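Local coordinates for protein beta-galactoside alpha-2,6-sialyltransferase (PDB 2Z4T) that transfers sialic acid from a CMP-activated donor to galactose-containing acceptors such as lactose, forming an alpha-2,6 linkage, as a GT-B-fold glycosyltransferase, at residues 32-35 against 36-40; 339-342 against 343-346; 431-434 against 435-438. All blocks are in the same frame, centred on the assembly; numbering follows the deposited sequence.

Contact 1 (32-35 against 36-40); sequences KTII and DEEYV
Glu38 holds Ile35 twice, once through its backbone and once through its carboxylate. Its N-H reaches Ile35 O at 2.9 Å, and in return Ile35 N donates to Glu38 OE1 at 3.1 Å. The second bond is nearly straight (167°), although it meets the oxygen on its anti side and well out of the carboxylate plane. Glutamate has the length for this: with CG anti to the backbone N (chi1 -176°) and the chain extended beyond it, the acid group folds back over the strand end, where Glu38 OE1 also lies 3.5 Å from Ile35 CG1. The other oxygen, OE2, is held by a water that donates to it and to Thr33 O. Lys32 NZ stands 3.9 Å from Glu38 OE2, a long salt bridge and a doubtful one, since Lys32 was modelled in two conformations.

Ile35 to Glu38 form a type II beta turn, with Glu37 at positive phi in its third position. The turn leads the chain from strand 26-35, paired in parallel with the long strand 103-122, which runs from the immunoglobulin-like domain into the sialyltransferase part, into strand 39-42, which pairs with strand 77-80. Beyond it, Ile34 CD1 packs on Val40 CG2 at 3.6 Å, two branched apolar chains crossing at about a right angle. Asp36, at the second turn position, points away from the end of strand 26-35, accepting from Leu84 N through OD1 and making a salt bridge with Arg193 through OD2.

Contact 2 (339-342 against 343-346); sequences NFDK and QKLQ
Asp341 caps the start of helix 342-349, where the first amides have no preceding turn to accept from them. Asp341 OD1 takes Lys344 N in a weak bond of 3.4 Å. Aspartate suits the N-cap because its short side chain, with CG anti to the backbone N (chi1 -177°), can bend back over the first turn; its charge should also favour the positive end of the helix dipole. A weak bond from Leu345 N to Asp341 O, 3.3 Å, opens the helical pattern, and the next, from Gln346 N to Lys342 O, is stronger at 2.8 Å and almost straight (172°). Asp341 OD2 rests on Lys344 CB at 3.2 Å, while the ammonium group of that lysine turns away to a salt bridge with Glu348. Asp341 N donates to a glycerol, probably from the crystallisation liquor.

Phe340 and Leu345 flank the cap as a hydrophobic staple: Leu345 CD1 meets the ring at its edge, 3.9 Å from Phe340 CE1. Both apolar chains also pack against helix 431-436, Phe340 on Val433 and Leu434, and Leu345 on Leu434. Lys342 stretches to bond its NZ to Thr437 O just past that helix, so the start of helix 342-349 is fastened to the end of helix 431-436.

Contact 3 (431-434 against 435-438); sequences FEVL and MMTD. With C5P (cytidine-5'-monophosphate), chain C.
Glu432 meets Met436, and Val433 meets Thr437, along the short helix 431-436 and round its C-terminal end, a local contact in the nucleotide-binding C-terminal half of the GT-B fold, between strands 423-424 and 443-447 in chain order. Met436 N binds Glu432 O at 2.9 Å, whereas the preceding bond, from Met435 N to Phe431 O, is weak. At the other end Val433 O takes two donors, Thr437 N and, at 2.7 Å, Thr437 OG1, which reach it from opposite faces of the carbonyl plane. Threonine suits this place because its hydroxyl, set between the backbone N and carbonyl carbon (chi1 57°), turns back onto the last turn. Asp438, at positive phi, then ends the helix in a Schellman motif: its N-H meets Met435 O, and Met439 N reaches Leu434 O.

Phe431 and Glu432 serve the ligand. Phe431 N donates to O2 of the cytosine in CMP at 2.8 Å, and the carboxylate of Glu432 spans the ribose diol, Glu432 OE1 accepting from O3' at 3.0 Å and OE2 from O2'. The latter distance is modelled so short that its exact value is doubtful. Glutamate matches the sugar because two oxygens on one flat group face two neighbouring hydroxyls. Ser430, Lys403, Gly361, His405, Ser449 and Ser450 add further hydrogen bonds to the nucleotide.

Met435 brings its CE to 4.2 Å from Glu432 CB. Met436, also flexible, lays its CG 3.3 Å from Glu432 O and its CE 3.9 Å from Val433 CA. Outward from here, Glu432 and Val433 touch Leu129 of helix 126-141, Met436 touches Met133 on that same helix and Phe323 of helix 322-325, and Thr437 packs on Leu335 of helix 328-338.

The three contacts follow one another along the chain. Contact 1 belongs to the N-terminal immunoglobulin-like domain and stands apart: its centre is about 40 Å from that of contact 2 and about 39 Å from that of contact 3, with no contact between them. Contacts 2 and 3 lie within the sialyltransferase region, their centres about 11 Å apart, and join directly although more than eighty residues separate them in sequence. Helices 342-349 and 431-436 pack against each other; the first runs to Tyr349 of a magnesium site, and the second carries Phe431 and Glu432 of the CMP pocket. Contact 1, in contrast, lies far from the nucleotide and the magnesium sites.

Contact 1 (32-35 against 36-40)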
ATOM      1  N   LYS A  32      -8.567   0.267 -28.461  1.00 49.43           N
ATOM      2  CA  LYS A  32      -7.389   0.655 -27.686  0.60 49.21           C
ATOM      3  C   LYS A  32      -7.628   1.912 -26.869  1.00 49.07           C
ATOM      4  O   LYS A  32      -8.467   2.742 -27.233  1.00 49.38           O
ATOM      5  CB  LYS A  32      -6.214   0.928 -28.612  0.60 49.18           C
ATOM      6  CG  LYS A  32      -5.208  -0.178 -28.706  0.60 49.48           C
ATOM      7  CD  LYS A  32      -3.863   0.362 -29.190  0.60 50.03           C
ATOM      8  CE  LYS A  32      -3.072   0.997 -28.054  0.60 49.07           C
ATOM      9  NZ  LYS A  32      -1.667   1.282 -28.427  0.60 48.46           N
ATOM     10  N   THR A  33      -6.864   2.053 -25.793  1.00 48.37           N
ATOM     11  CA  THR A  33      -6.786   3.253 -24.983  1.00 48.41           C
ATOM     12  C   THR A  33      -5.301   3.476 -24.747  1.00 48.21           C
ATOM     13  O   THR A  33      -4.596   2.491 -24.624  1.00 49.50           O
ATOM     14  CB  THR A  33      -7.357   2.899 -23.549  1.00 48.19           C
ATOM     15  OG1 THR A  33      -8.677   2.349 -23.643  1.00 48.12           O
ATOM     16  CG2 THR A  33      -7.394   4.106 -22.608  1.00 47.66           C
ATOM     17  N   ILE A  34      -4.702   4.655 -24.644  1.00 47.80           N
ATOM     18  CA  ILE A  34      -4.348   5.799 -25.501  1.00 46.77           C
ATOM     19  C   ILE A  34      -4.566   7.130 -24.833  1.00 46.56           C
ATOM     20  O   ILE A  34      -5.681   7.511 -24.489  1.00 47.55           O
ATOM     21  CB  ILE A  34      -4.210   5.708 -27.068  1.00 47.12           C
ATOM     22  CG1 ILE A  34      -5.250   6.555 -27.814  1.00 47.24           C
ATOM     23  CG2 ILE A  34      -3.973   4.280 -27.542  1.00 46.02           C
ATOM     24  CD1 ILE A  34      -4.897   6.810 -29.258  1.00 46.25           C
ATOM     25  N   ILE A  35      -3.436   7.771 -24.561  1.00 45.83           N
ATOM     26  CA  ILE A  35      -3.409   9.091 -23.956  1.00 45.20           C
ATOM     27  C   ILE A  35      -3.071  10.153 -24.984  1.00 45.08           C
ATOM     28  O   ILE A  35      -2.523   9.844 -26.042  1.00 44.60           O
ATOM     29  CB  ILE A  35      -2.404   9.170 -22.801  1.00 45.15           C
ATOM     30  CG1 ILE A  35      -0.970   8.967 -23.316  1.00 45.77           C
ATOM     31  CG2 ILE A  35      -2.757   8.160 -21.743  1.00 45.02           C
ATOM     32  CD1 ILE A  35       0.123   9.356 -22.324  1.00 45.49           C
ATOM     33  N   ASP A  36      -3.397  11.407 -24.658  1.00 45.13           N
ATOM     34  CA  ASP A  36      -3.120  12.551 -25.513  1.00 45.39           C
ATOM     35  C   ASP A  36      -1.703  12.475 -26.061  1.00 45.75           C
ATOM     36  O   ASP A  36      -0.759  12.249 -25.310  1.00 46.49           O
ATOM     37  CB  ASP A  36      -3.315  13.861 -24.737  1.00 45.28           C
ATOM     38  CG  ASP A  36      -4.762  14.073 -24.279  1.00 45.66           C
ATOM     39  OD1 ASP A  36      -5.170  15.250 -24.139  1.00 44.13           O
ATOM     40  OD2 ASP A  36      -5.493  13.067 -24.062  1.00 46.54           O
ATOM     41  N   GLU A  37      -1.568  12.647 -27.375  1.00 46.19           N
ATOM     42  CA  GLU A  37      -0.256  12.741 -28.071  1.00 46.47           C
ATOM     43  C   GLU A  37       0.454  11.413 -28.208  1.00 46.59           C
ATOM     44  O   GLU A  37       1.570  11.362 -28.715  1.00 46.90           O
ATOM     45  CB  GLU A  37       0.685  13.797 -27.451  1.00 45.78           C
ATOM     46  CG  GLU A  37      -0.055  15.037 -27.024  1.00 46.49           C
ATOM     47  CD  GLU A  37       0.815  16.246 -26.894  1.00 47.40           C
ATOM     48  OE1 GLU A  37       1.081  16.662 -25.751  1.00 49.87           O
ATOM     49  OE2 GLU A  37       1.210  16.802 -27.931  1.00 47.73           O
ATOM     50  N   GLU A  38      -0.184  10.344 -27.756  1.00 46.90           N
ATOM     51  CA  GLU A  38       0.395   9.030 -27.925  1.00 47.45           C
ATOM     52  C   GLU A  38       0.350   8.648 -29.404  1.00 47.88           C
ATOM     53  O   GLU A  38      -0.653   8.871 -30.099  1.00 47.55           O
ATOM     54  CB  GLU A  38      -0.314   7.981 -27.067  1.00 47.22           C
ATOM     55  CG  GLU A  38       0.334   6.597 -27.136  1.00 47.17           C
ATOM     56  CD  GLU A  38      -0.332   5.577 -26.221  1.00 48.03           C
ATOM     57  OE1 GLU A  38      -1.014   5.988 -25.243  1.00 49.99           O
ATOM     58  OE2 GLU A  38      -0.174   4.359 -26.484  1.00 47.76           O
ATOM     59  N   TYR A  39       1.479   8.119 -29.865  1.00 48.61           N
ATOM     60  CA  TYR A  39       1.638   7.562 -31.187  1.00 49.44           C
ATOM     61  C   TYR A  39       1.086   6.136 -31.206  1.00 50.02           C
ATOM     62  O   TYR A  39       1.290   5.350 -30.263  1.00 49.68           O
ATOM     63  CB  TYR A  39       3.120   7.577 -31.580  1.00 49.94           C
ATOM     64  CG  TYR A  39       3.387   6.855 -32.880  1.00 51.82           C
ATOM     65  CD1 TYR A  39       3.986   5.591 -32.885  1.00 52.59           C
ATOM     66  CD2 TYR A  39       3.006   7.417 -34.109  1.00 52.97           C
ATOM     67  CE1 TYR A  39       4.217   4.910 -34.077  1.00 52.12           C
ATOM     68  CE2 TYR A  39       3.231   6.738 -35.310  1.00 52.85           C
ATOM     69  CZ  TYR A  39       3.837   5.483 -35.277  1.00 52.45           C
ATOM     70  OH  TYR A  39       4.055   4.789 -36.442  1.00 52.52           O
ATOM     71  N   VAL A  40       0.372   5.815 -32.279  1.00 50.73           N
ATOM     72  CA  VAL A  40      -0.217   4.497 -32.451  1.00 51.67           C
ATOM     73  C   VAL A  40       0.122   4.011 -33.834  1.00 52.36           C
ATOM     74  O   VAL A  40      -0.021   4.750 -34.817  1.00 52.91           O
ATOM     75  CB  VAL A  40      -1.759   4.528 -32.382  1.00 52.03           C
ATOM     76  CG1 VAL A  40      -2.310   3.122 -32.290  1.00 51.84           C
ATOM     77  CG2 VAL A  40      -2.250   5.358 -31.207  1.00 52.03           C
TER
HETATM   78  O   HOH W   1      -1.843   2.336 -25.051  1.00 48.08           O

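Contact 2 (339-342 against 343-346)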
ATOM      1  N   ASN A 339       6.472 -11.767  -1.941  1.00 42.37           N
ATOM      2  CA  ASN A 339       7.286 -12.977  -1.689  1.00 42.99           C
ATOM      3  C   ASN A 339       6.687 -14.010  -0.730  1.00 42.30           C
ATOM      4  O   ASN A 339       7.398 -14.657   0.047  1.00 41.73           O
ATOM      5  CB  ASN A 339       8.746 -12.650  -1.328  1.00 43.65           C
ATOM      6  CG  ASN A 339       9.432 -11.774  -2.378  1.00 46.71           C
ATOM      7  OD1 ASN A 339       9.195 -11.924  -3.572  1.00 50.39           O
ATOM      8  ND2 ASN A 339      10.268 -10.841  -1.929  1.00 49.42           N
ATOM      9  N   PHE A 340       5.371 -14.170  -0.810  1.00 41.85           N
ATOM     10  CA  PHE A 340       4.702 -15.217  -0.059  1.00 41.83           C
ATOM     11  C   PHE A 340       4.492 -16.483  -0.896  1.00 42.03           C
ATOM     12  O   PHE A 340       3.709 -16.509  -1.850  1.00 42.55           O
ATOM     13  CB  PHE A 340       3.377 -14.726   0.540  1.00 40.92           C
ATOM     14  CG  PHE A 340       2.670 -15.765   1.386  1.00 40.25           C
ATOM     15  CD1 PHE A 340       3.398 -16.645   2.195  1.00 36.99           C
ATOM     16  CD2 PHE A 340       1.285 -15.852   1.385  1.00 38.67           C
ATOM     17  CE1 PHE A 340       2.755 -17.590   2.981  1.00 35.98           C
ATOM     18  CE2 PHE A 340       0.639 -16.800   2.164  1.00 38.55           C
ATOM     19  CZ  PHE A 340       1.384 -17.678   2.965  1.00 37.27           C
ATOM     20  N   ASP A 341       5.215 -17.528  -0.541  1.00 41.89           N
ATOM     21  CA  ASP A 341       4.986 -18.825  -1.137  1.00 41.99           C
ATOM     22  C   ASP A 341       3.991 -19.601  -0.251  1.00 41.45           C
ATOM     23  O   ASP A 341       4.361 -20.233   0.744  1.00 40.75           O
ATOM     24  CB  ASP A 341       6.315 -19.559  -1.295  1.00 42.32           C
ATOM     25  CG  ASP A 341       6.170 -20.912  -1.983  1.00 44.22           C
ATOM     26  OD1 ASP A 341       5.042 -21.321  -2.390  1.00 44.86           O
ATOM     27  OD2 ASP A 341       7.220 -21.571  -2.104  1.00 46.07           O
ATOM     28  N   LYS A 342       2.727 -19.521  -0.630  1.00 41.27           N
ATOM     29  CA  LYS A 342       1.638 -20.085   0.133  1.00 41.84           C
ATOM     30  C   LYS A 342       1.692 -21.596   0.235  1.00 43.12           C
ATOM     31  O   LYS A 342       1.532 -22.151   1.335  1.00 43.34           O
ATOM     32  CB  LYS A 342       0.320 -19.655  -0.483  1.00 41.65           C
ATOM     33  CG  LYS A 342      -0.879 -20.216   0.193  1.00 41.71           C
ATOM     34  CD  LYS A 342      -2.151 -19.620  -0.349  1.00 40.25           C
ATOM     35  CE  LYS A 342      -3.280 -20.592  -0.072  1.00 40.02           C
ATOM     36  NZ  LYS A 342      -4.572 -19.894   0.074  1.00 41.50           N
ATOM     37  N   GLN A 343       1.915 -22.263  -0.903  1.00 44.39           N
ATOM     38  CA  GLN A 343       1.924 -23.731  -0.956  1.00 44.69           C
ATOM     39  C   GLN A 343       3.041 -24.293  -0.035  1.00 45.05           C
ATOM     40  O   GLN A 343       2.868 -25.332   0.622  1.00 45.10           O
ATOM     41  CB  GLN A 343       2.001 -24.224  -2.425  1.00 44.82           C
ATOM     42  CG  GLN A 343       1.920 -25.778  -2.691  1.00 45.95           C
ATOM     43  CD  GLN A 343       0.821 -26.509  -1.874  1.00 50.19           C
ATOM     44  OE1 GLN A 343      -0.378 -26.216  -1.992  1.00 51.28           O
ATOM     45  NE2 GLN A 343       1.244 -27.464  -1.040  1.00 49.70           N
ATOM     46  N   LYS A 344       4.161 -23.575   0.045  1.00 45.08           N
ATOM     47  CA  LYS A 344       5.280 -23.989   0.882  1.00 45.17           C
ATOM     48  C   LYS A 344       4.913 -23.936   2.371  1.00 44.89           C
ATOM     49  O   LYS A 344       5.192 -24.891   3.113  1.00 44.77           O
ATOM     50  CB  LYS A 344       6.532 -23.156   0.562  1.00 45.60           C
ATOM     51  CG  LYS A 344       7.635 -23.176   1.628  1.00 47.03           C
ATOM     52  CD  LYS A 344       8.981 -22.832   1.007  1.00 50.83           C
ATOM     53  CE  LYS A 344       9.911 -22.087   1.966  1.00 53.96           C
ATOM     54  NZ  LYS A 344       9.964 -22.664   3.358  1.00 55.73           N
ATOM     55  N   LEU A 345       4.280 -22.841   2.801  1.00 44.38           N
ATOM     56  CA  LEU A 345       3.753 -22.752   4.169  1.00 44.33           C
ATOM     57  C   LEU A 345       2.697 -23.820   4.389  1.00 44.53           C
ATOM     58  O   LEU A 345       2.736 -24.530   5.397  1.00 44.31           O
ATOM     59  CB  LEU A 345       3.157 -21.382   4.483  1.00 43.75           C
ATOM     60  CG  LEU A 345       3.311 -20.776   5.887  1.00 43.82           C
ATOM     61  CD1 LEU A 345       2.186 -19.782   6.199  1.00 42.94           C
ATOM     62  CD2 LEU A 345       3.412 -21.773   6.994  1.00 42.29           C
ATOM     63  N   GLN A 346       1.765 -23.955   3.446  1.00 45.16           N
ATOM     64  CA  GLN A 346       0.757 -25.008   3.577  1.00 46.22           C
ATOM     65  C   GLN A 346       1.392 -26.386   3.751  1.00 46.38           C
ATOM     66  O   GLN A 346       0.964 -27.154   4.626  1.00 46.34           O
ATOM     67  CB  GLN A 346      -0.286 -24.990   2.450  1.00 46.53           C
ATOM     68  CG  GLN A 346      -1.502 -25.913   2.717  1.00 48.47           C
ATOM     69  CD  GLN A 346      -2.302 -25.545   3.982  1.00 50.77           C
ATOM     70  OE1 GLN A 346      -2.371 -26.323   4.943  1.00 51.40           O
ATOM     71  NE2 GLN A 346      -2.902 -24.358   3.979  1.00 51.72           N
TER

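Contact 3 (431-434 against 435-438)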
ATOM      1  N   PHE A 431       1.983  -9.664   7.846  1.00 38.94           N
ATOM      2  CA  PHE A 431       1.240 -10.769   8.402  1.00 39.08           C
ATOM      3  C   PHE A 431      -0.193 -10.771   7.892  1.00 39.10           C
ATOM      4  O   PHE A 431      -0.838 -11.831   7.791  1.00 38.26           O
ATOM      5  CB  PHE A 431       1.284 -10.724   9.933  1.00 39.62           C
ATOM      6  CG  PHE A 431       0.699 -11.931  10.594  1.00 39.20           C
ATOM      7  CD1 PHE A 431       1.305 -13.172  10.472  1.00 43.61           C
ATOM      8  CD2 PHE A 431      -0.452 -11.827  11.349  1.00 40.03           C
ATOM      9  CE1 PHE A 431       0.763 -14.321  11.108  1.00 43.26           C
ATOM     10  CE2 PHE A 431      -0.993 -12.928  11.993  1.00 39.75           C
ATOM     11  CZ  PHE A 431      -0.394 -14.183  11.874  1.00 41.33           C
ATOM     12  N   GLU A 432      -0.713  -9.593   7.567  1.00 39.47           N
ATOM     13  CA  GLU A 432      -2.088  -9.616   7.113  1.00 40.17           C
ATOM     14  C   GLU A 432      -2.297 -10.305   5.757  1.00 40.21           C
ATOM     15  O   GLU A 432      -3.413 -10.730   5.451  1.00 40.40           O
ATOM     16  CB  GLU A 432      -2.898  -8.322   7.368  1.00 40.42           C
ATOM     17  CG  GLU A 432      -2.217  -7.002   7.330  1.00 41.14           C
ATOM     18  CD  GLU A 432      -1.266  -6.689   8.455  1.00 40.97           C
ATOM     19  OE1 GLU A 432      -1.658  -6.270   9.552  1.00 40.14           O
ATOM     20  OE2 GLU A 432      -0.073  -6.753   8.182  1.00 42.94           O
ATOM     21  N   VAL A 433      -1.226 -10.541   4.995  1.00 40.16           N
ATOM     22  CA  VAL A 433      -1.414 -11.341   3.807  1.00 39.78           C
ATOM     23  C   VAL A 433      -1.744 -12.786   4.168  1.00 40.40           C
ATOM     24  O   VAL A 433      -2.494 -13.457   3.434  1.00 40.55           O
ATOM     25  CB  VAL A 433      -0.307 -11.195   2.708  1.00 40.49           C
ATOM     26  CG1 VAL A 433       0.478  -9.896   2.845  1.00 38.88           C
ATOM     27  CG2 VAL A 433       0.580 -12.393   2.610  1.00 38.66           C
ATOM     28  N   LEU A 434      -1.254 -13.256   5.319  1.00 40.37           N
ATOM     29  CA  LEU A 434      -1.656 -14.589   5.776  1.00 40.69           C
ATOM     30  C   LEU A 434      -3.133 -14.614   6.143  1.00 40.23           C
ATOM     31  O   LEU A 434      -3.806 -15.617   5.931  1.00 40.23           O
ATOM     32  CB  LEU A 434      -0.809 -15.131   6.939  1.00 40.82           C
ATOM     33  CG  LEU A 434       0.719 -15.262   6.911  1.00 41.94           C
ATOM     34  CD1 LEU A 434       1.059 -16.599   7.469  1.00 42.09           C
ATOM     35  CD2 LEU A 434       1.387 -15.083   5.544  1.00 42.66           C
ATOM     36  N   MET A 435      -3.630 -13.520   6.701  1.00 39.89           N
ATOM     37  CA  MET A 435      -5.060 -13.400   6.951  1.00 40.24           C
ATOM     38  C   MET A 435      -5.852 -13.437   5.645  1.00 39.86           C
ATOM     39  O   MET A 435      -6.818 -14.182   5.546  1.00 40.03           O
ATOM     40  CB  MET A 435      -5.391 -12.120   7.707  1.00 39.65           C
ATOM     41  CG  MET A 435      -6.855 -12.005   8.127  1.00 39.27           C
ATOM     42  SD  MET A 435      -7.211 -10.342   8.765  1.00 42.22           S
ATOM     43  CE  MET A 435      -6.953  -9.397   7.250  1.00 37.95           C
ATOM     44  N   MET A 436      -5.427 -12.641   4.664  1.00 39.22           N
ATOM     45  CA  MET A 436      -6.128 -12.499   3.387  1.00 39.13           C
ATOM     46  C   MET A 436      -6.077 -13.760   2.552  1.00 39.16           C
ATOM     47  O   MET A 436      -6.985 -13.994   1.750  1.00 39.20           O
ATOM     48  CB  MET A 436      -5.562 -11.337   2.568  1.00 38.81           C
ATOM     49  CG  MET A 436      -5.783  -9.974   3.218  1.00 38.67           C
ATOM     50  SD  MET A 436      -5.445  -8.635   2.097  1.00 40.75           S
ATOM     51  CE  MET A 436      -3.654  -8.627   2.064  1.00 39.97           C
ATOM     52  N   THR A 437      -5.032 -14.567   2.733  1.00 38.79           N
ATOM     53  CA  THR A 437      -4.907 -15.815   1.993  1.00 39.13           C
ATOM     54  C   THR A 437      -5.463 -17.025   2.768  1.00 39.88           C
ATOM     55  O   THR A 437      -5.347 -18.178   2.318  1.00 39.47           O
ATOM     56  CB  THR A 437      -3.447 -16.083   1.574  1.00 39.52           C
ATOM     57  OG1 THR A 437      -2.611 -16.100   2.737  1.00 39.83           O
ATOM     58  CG2 THR A 437      -2.927 -14.986   0.565  1.00 37.81           C
ATOM     59  N   ASP A 438      -6.081 -16.759   3.923  1.00 40.28           N
ATOM     60  CA  ASP A 438      -6.644 -17.826   4.769  1.00 41.06           C
ATOM     61  C   ASP A 438      -5.555 -18.818   5.193  1.00 40.31           C
ATOM     62  O   ASP A 438      -5.725 -20.020   5.082  1.00 40.41           O
ATOM     63  CB  ASP A 438      -7.804 -18.531   4.051  1.00 41.36           C
ATOM     64  CG  ASP A 438      -8.593 -19.446   4.971  1.00 46.22           C
ATOM     65  OD1 ASP A 438      -8.708 -19.148   6.200  1.00 50.51           O
ATOM     66  OD2 ASP A 438      -9.108 -20.482   4.467  1.00 51.02           O
TER
HETATM   67  O3P C5P C1427       4.632  -4.114  14.640  1.00 24.03           O
HETATM   68  P   C5P C1427       4.149  -2.931  13.888  1.00 26.09           P
HETATM   69  O1P C5P C1427       5.367  -2.123  13.464  1.00 26.09           O
HETATM   70  O2P C5P C1427       3.005  -2.221  14.583  1.00 23.00           O
HETATM   71  O5' C5P C1427       3.468  -3.515  12.587  1.00 25.07           O
HETATM   72  C5' C5P C1427       3.168  -2.715  11.464  1.00 24.98           C
HETATM   73  C4' C5P C1427       2.931  -3.704  10.325  1.00 25.11           C
HETATM   74  O4' C5P C1427       4.122  -4.468  10.087  1.00 24.90           O
HETATM   75  C3' C5P C1427       1.885  -4.758  10.639  1.00 22.78           C
HETATM   76  O3' C5P C1427       0.566  -4.357  10.284  1.00 28.64           O
HETATM   77  C2' C5P C1427       2.307  -5.882   9.735  1.00 23.14           C
HETATM   78  O2' C5P C1427       1.998  -5.574   8.374  1.00 24.69           O
HETATM   79  C1' C5P C1427       3.800  -5.827   9.765  1.00 23.28           C
HETATM   80  N1  C5P C1427       4.319  -6.777  10.746  1.00 23.62           N
HETATM   81  C2  C5P C1427       4.432  -8.148  10.387  1.00 23.55           C
HETATM   82  N3  C5P C1427       4.931  -9.053  11.266  1.00 24.70           N
HETATM   83  C4  C5P C1427       5.322  -8.666  12.510  1.00 24.24           C
HETATM   84  C5  C5P C1427       5.222  -7.313  12.897  1.00 23.83           C
HETATM   85  C6  C5P C1427       4.717  -6.374  11.980  1.00 23.37           C
HETATM   86  O2  C5P C1427       4.069  -8.548   9.271  1.00 23.77           O
HETATM   87  N4  C5P C1427       5.826  -9.599  13.357  1.00 23.42           N